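Local coordinates for fucose-specific lectin (Aleuria aurantia, PDB 6GKE), which binds L-fucose through sites set between the blades of a six-bladed beta-propeller, with strongest preference for the alpha-1,6-linked core fucose of glycoproteins, at residues Leu236-Tyr241 against Gly249-Ala254; Asn138-Ser143 against Thr162-Gly167. The protein carries 1 engineered substitution. One frame throughout, in Å; residues are numbered along the deposited sequence.

Contact 1 of 2, residues Leu236-Tyr241 against Gly249-Ala254; sequences LYEAAY and GQIKDA. With FUC (alpha-L-fucopyranose), chain G; FUC (alpha-L-fucopyranose), chain F.
Gln250 grips Tyr237 twice: its CG lies over one face of the phenol ring, 3.9 Å from the centroid, while its NE2 donates to the OH at 2.9 Å. Both come from neighbouring strands of an antiparallel hairpin, as a non-hydrogen-bonded pair whose side chains run side by side. Each CG stands anti to its own carbonyl carbon (chi1 -73° for Tyr237, -68° for Gln250), and the extended Gln250 chain then carries the amide along the ring to the hydroxyl. The amide stands nearly upright on the ring, 84° between planes, yet the OH lies in the amide plane, where the N-H points, and the bond is fairly straight. At the other end of that amide OE1 accepts from Lys252 NZ, so both ends are engaged, which should restrain its rotation. The ring of Trp229, on the adjacent strand 224-230, meets that of Tyr237 with the two planes nearly parallel.

The hairpin closes through Glu238 and Gly249, whose backbones exchange two bonds, Glu238 N to Gly249 O at 2.9 Å and the reverse, Gly249 N to Glu238 O, at 3.0 Å. Ile251 N adds a third, to Leu236 O. On the sheet face opposite Tyr237, Ile251 CD1 touches Leu236 CD2 and Glu238 CB, both at 3.8 Å, beside Trp290 and Trp298 of the next blade. Beyond that apolar base the Glu238 carboxylate takes two hydroxyls of one alpha-L-fucopyranose: O3 donates to OE1 at 2.6 Å and O4 to OE2 at 2.7 Å. Arg226 and Trp298 bond to the same sugar, whereas Tyr241 lays its ring against C4 of a different fucose, in the neighbouring pocket. The paired acceptors imply recognition of two adjacent hydroxyls at once, by a carboxylate whose negative charge is likely to be partly offset by the nearby Arg226.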
# COMPACT_ATOMS: atom_id res chain seq x y z
N LEU A 236 18.98 -3.93 -3.10
CA LEU A 236 19.02 -5.10 -3.96
C LEU A 236 20.41 -5.74 -3.91
O LEU A 236 21.42 -5.03 -3.96
CB LEU A 236 18.69 -4.64 -5.38
CG LEU A 236 18.73 -5.71 -6.47
CD1 LEU A 236 17.70 -6.80 -6.22
CD2 LEU A 236 18.51 -5.07 -7.84
N TYR A 237 20.45 -7.08 -3.84
CA TYR A 237 21.67 -7.86 -3.93
C TYR A 237 21.67 -8.68 -5.22
O TYR A 237 20.61 -9.16 -5.66
CB TYR A 237 21.80 -8.83 -2.76
CG TYR A 237 22.14 -8.15 -1.46
CD1 TYR A 237 21.16 -7.51 -0.72
CD2 TYR A 237 23.44 -8.13 -0.97
CE1 TYR A 237 21.45 -6.86 0.47
CE2 TYR A 237 23.75 -7.50 0.23
CZ TYR A 237 22.75 -6.86 0.95
OH TYR A 237 23.05 -6.23 2.12
N GLU A 238 22.87 -8.89 -5.76
CA GLU A 238 23.08 -9.80 -6.87
C GLU A 238 24.26 -10.73 -6.55
O GLU A 238 25.33 -10.26 -6.15
CB GLU A 238 23.42 -9.04 -8.15
CG GLU A 238 23.62 -9.92 -9.38
CD GLU A 238 24.28 -9.19 -10.53
OE1 GLU A 238 25.48 -8.88 -10.39
OE2 GLU A 238 23.61 -8.94 -11.56
N ALA A 239 24.06 -12.03 -6.78
CA ALA A 239 25.14 -13.00 -6.85
C ALA A 239 25.31 -13.40 -8.32
O ALA A 239 24.33 -13.65 -9.01
CB ALA A 239 24.84 -14.22 -6.01
N ALA A 240 26.57 -13.48 -8.77
CA ALA A 240 26.86 -13.75 -10.17
C ALA A 240 27.72 -15.01 -10.30
O ALA A 240 28.75 -15.14 -9.63
CB ALA A 240 27.57 -12.58 -10.81
N TYR A 241 27.30 -15.90 -11.20
CA TYR A 241 28.05 -17.07 -11.58
C TYR A 241 28.56 -16.91 -13.01
O TYR A 241 27.77 -16.66 -13.93
CB TYR A 241 27.17 -18.32 -11.52
CG TYR A 241 27.87 -19.61 -11.90
CD1 TYR A 241 28.54 -20.36 -10.96
CD2 TYR A 241 27.82 -20.09 -13.20
CE1 TYR A 241 29.15 -21.56 -11.29
CE2 TYR A 241 28.43 -21.28 -13.56
CZ TYR A 241 29.10 -22.01 -12.60
OH TYR A 241 29.69 -23.20 -12.94
N GLY A 249 26.95 -8.70 -4.15
CA GLY A 249 27.11 -7.27 -4.02
C GLY A 249 25.79 -6.55 -4.16
O GLY A 249 24.87 -7.03 -4.81
N GLN A 250 25.71 -5.38 -3.53
CA GLN A 250 24.54 -4.53 -3.62
C GLN A 250 24.53 -3.78 -4.95
O GLN A 250 25.57 -3.33 -5.44
CB GLN A 250 24.50 -3.53 -2.46
CG GLN A 250 24.26 -4.18 -1.11
CD GLN A 250 24.23 -3.17 0.02
OE1 GLN A 250 24.49 -1.99 -0.17
NE2 GLN A 250 23.86 -3.62 1.20
N ILE A 251 23.33 -3.66 -5.51
CA ILE A 251 23.03 -2.78 -6.63
C ILE A 251 22.30 -1.59 -6.04
O ILE A 251 21.20 -1.75 -5.53
CB ILE A 251 22.18 -3.51 -7.68
CG1 ILE A 251 22.96 -4.65 -8.33
CG2 ILE A 251 21.63 -2.53 -8.71
CD1 ILE A 251 22.10 -5.62 -9.11
N LYS A 252 22.95 -0.42 -6.05
CA LYS A 252 22.40 0.71 -5.33
C LYS A 252 22.88 2.01 -5.96
O LYS A 252 23.81 2.05 -6.76
CB LYS A 252 22.78 0.63 -3.85
CG LYS A 252 24.26 0.72 -3.54
CD LYS A 252 24.51 0.51 -2.07
CE LYS A 252 25.96 0.56 -1.67
NZ LYS A 252 26.13 0.29 -0.22
N ASP A 253 22.17 3.07 -5.57
CA ASP A 253 22.37 4.43 -6.01
C ASP A 253 22.48 5.29 -4.75
O ASP A 253 21.54 5.37 -3.98
CB ASP A 253 21.19 4.83 -6.90
CG ASP A 253 21.17 6.27 -7.38
OD1 ASP A 253 21.94 7.09 -6.85
OD2 ASP A 253 20.35 6.57 -8.28
N ALA A 254 23.65 5.92 -4.55
CA ALA A 254 23.91 6.68 -3.32
C ALA A 254 22.90 7.82 -3.15
O ALA A 254 22.61 8.22 -2.02
CB ALA A 254 25.33 7.19 -3.34
C1 FUC G . 28.50 -8.66 -14.38
C2 FUC G . 27.91 -8.28 -13.03
C3 FUC G . 26.81 -7.22 -13.21
C4 FUC G . 25.78 -7.70 -14.24
C5 FUC G . 26.49 -8.05 -15.53
C6 FUC G . 25.58 -8.56 -16.63
O1 FUC G . 29.22 -7.54 -14.91
O2 FUC G . 28.95 -7.77 -12.19
O3 FUC G . 26.24 -6.91 -11.95
O4 FUC G . 25.09 -8.88 -13.80
O5 FUC G . 27.47 -9.06 -15.29
C1 FUC F . 26.45 -26.70 -10.35
C2 FUC F . 26.08 -25.89 -9.12
C3 FUC F . 26.60 -24.46 -9.25
C4 FUC F . 26.07 -23.85 -10.55
C5 FUC F . 26.54 -24.70 -11.71
C6 FUC F . 26.05 -24.18 -13.06
O1 FUC F . 27.86 -26.88 -10.33
O2 FUC F . 26.61 -26.54 -7.95
O3 FUC F . 26.27 -23.70 -8.09
O4 FUC F . 24.64 -23.83 -10.57
O5 FUC F . 26.03 -26.04 -11.55
O HOH W 1 18.88 -1.23 -4.24

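Contact 2 of 2, residues Asn138-Ser143 against Thr162-Gly167; sequences NGSGSS and TVPGTG
Pro164 lies against Asn138 and the turn that follows it: its CB is 3.2 Å from Asn138 O, and its CG approaches Ser140 N and, at 4.0 Å, Ser140 CB. Beside this, Gly141 N donates to Thr162 O at 2.8 Å, nearly straight (166°) and in the carbonyl plane. The return bond, Thr162 N to Ser142 O, is more bent at 134°. Thr162 also brings its two branches to Ser142 O, CG2 and OG1 each lying 3.3 Å away; a chi1 of 77° sets OG1 between the backbone N and the carbonyl carbon, where it donates to Val163 O.

The fold here is a propeller blade of four antiparallel strands: the turn leads into strand 142-149, and Thr162 comes where the chain leaves the outer strand of the blade for the next one. The two type II turns, Gly139 to Ser142 and Val163 to Thr166, meet where Pro164 touches Ser140, with Gly141 and Gly165 supplying the positive phi at their third positions. Within the first, Gly139 O accepts both Ser142 N and Ser142 OG, the latter at 2.6 Å, from the same face of its plane. Farther out, Asn138 is held by Ser111 and Asn112, Gly165 O by Lys114, and Gln135 NE2 bonds to both Thr162 OG1 and Ser143 O.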
# COMPACT_ATOMS: atom_id res chain seq x y z
N ASN A 138 2.39 -23.03 4.52
CA ASN A 138 2.91 -21.73 4.89
C ASN A 138 4.01 -21.81 5.96
O ASN A 138 4.71 -20.82 6.16
CB ASN A 138 1.79 -20.84 5.44
CG ASN A 138 0.81 -20.40 4.37
OD1 ASN A 138 1.16 -20.31 3.20
ND2 ASN A 138 -0.41 -20.08 4.78
N GLY A 139 4.12 -22.94 6.65
CA GLY A 139 4.95 -23.04 7.84
C GLY A 139 6.43 -23.14 7.54
O GLY A 139 6.86 -23.56 6.46
N SER A 140 7.23 -22.77 8.53
CA SER A 140 8.66 -22.97 8.48
C SER A 140 8.96 -24.45 8.21
O SER A 140 8.35 -25.34 8.81
CB SER A 140 9.29 -22.52 9.77
OG SER A 140 10.70 -22.67 9.72
N GLY A 141 9.90 -24.69 7.30
CA GLY A 141 10.35 -26.03 6.97
C GLY A 141 9.58 -26.67 5.82
O GLY A 141 9.83 -27.82 5.48
N SER A 142 8.65 -25.93 5.21
CA SER A 142 7.86 -26.43 4.09
C SER A 142 8.75 -26.68 2.86
O SER A 142 9.78 -26.02 2.68
CB SER A 142 6.74 -25.47 3.75
OG SER A 142 5.82 -25.35 4.82
N SER A 143 8.32 -27.61 2.01
CA SER A 143 9.07 -27.91 0.79
C SER A 143 8.58 -27.04 -0.37
O SER A 143 7.53 -26.40 -0.32
CB SER A 143 8.97 -29.37 0.45
OG SER A 143 7.64 -29.72 0.12
N THR A 162 12.13 -24.61 3.87
CA THR A 162 12.24 -23.18 3.60
C THR A 162 11.74 -22.33 4.76
O THR A 162 10.98 -22.78 5.62
CB THR A 162 11.48 -22.79 2.32
OG1 THR A 162 10.08 -22.73 2.59
CG2 THR A 162 11.72 -23.75 1.18
N VAL A 163 12.12 -21.05 4.72
CA VAL A 163 11.43 -20.06 5.53
C VAL A 163 9.97 -20.03 5.11
O VAL A 163 9.62 -20.37 3.98
CB VAL A 163 12.06 -18.66 5.43
CG1 VAL A 163 13.51 -18.65 5.88
CG2 VAL A 163 11.91 -18.05 4.05
N PRO A 164 9.06 -19.57 5.99
CA PRO A 164 7.65 -19.45 5.63
C PRO A 164 7.49 -18.56 4.39
O PRO A 164 8.01 -17.45 4.34
CB PRO A 164 7.02 -18.79 6.87
CG PRO A 164 7.94 -19.15 8.00
CD PRO A 164 9.32 -19.17 7.38
N GLY A 165 6.77 -19.06 3.39
CA GLY A 165 6.49 -18.26 2.20
C GLY A 165 7.75 -17.75 1.51
O GLY A 165 7.77 -16.63 1.00
N THR A 166 8.78 -18.59 1.43
CA THR A 166 10.06 -18.21 0.82
C THR A 166 9.88 -17.60 -0.56
O THR A 166 9.06 -18.03 -1.38
CB THR A 166 10.98 -19.43 0.70
OG1 THR A 166 12.24 -19.00 0.20
CG2 THR A 166 10.43 -20.53 -0.18
N GLY A 167 10.78 -16.66 -0.88
CA GLY A 167 11.03 -16.33 -2.26
C GLY A 167 11.51 -17.55 -3.02
O GLY A 167 12.13 -18.46 -2.44

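The two contacts are separate pieces of one propeller, their centres 24 Å apart and their nearest atoms about 12 Å apart, without touching. Contact 1 pairs the third and fourth strands of one blade, in repeat 5; contact 2 brings the turn before a third strand against the chain leaving the fourth strand of its blade, and so spans repeats 3 and 4. Their relation to sugar also differs. Contact 1 reaches two fucose pockets, through Glu238 and Tyr241, while contact 2 holds no residue of a fucose pocket; the Thr162 side chain lies about 12 Å from that of Glu191. Glu191 is hydrogen-bonded to the fucose that Tyr241 of contact 1 touches, so this pocket is the common reference point between them.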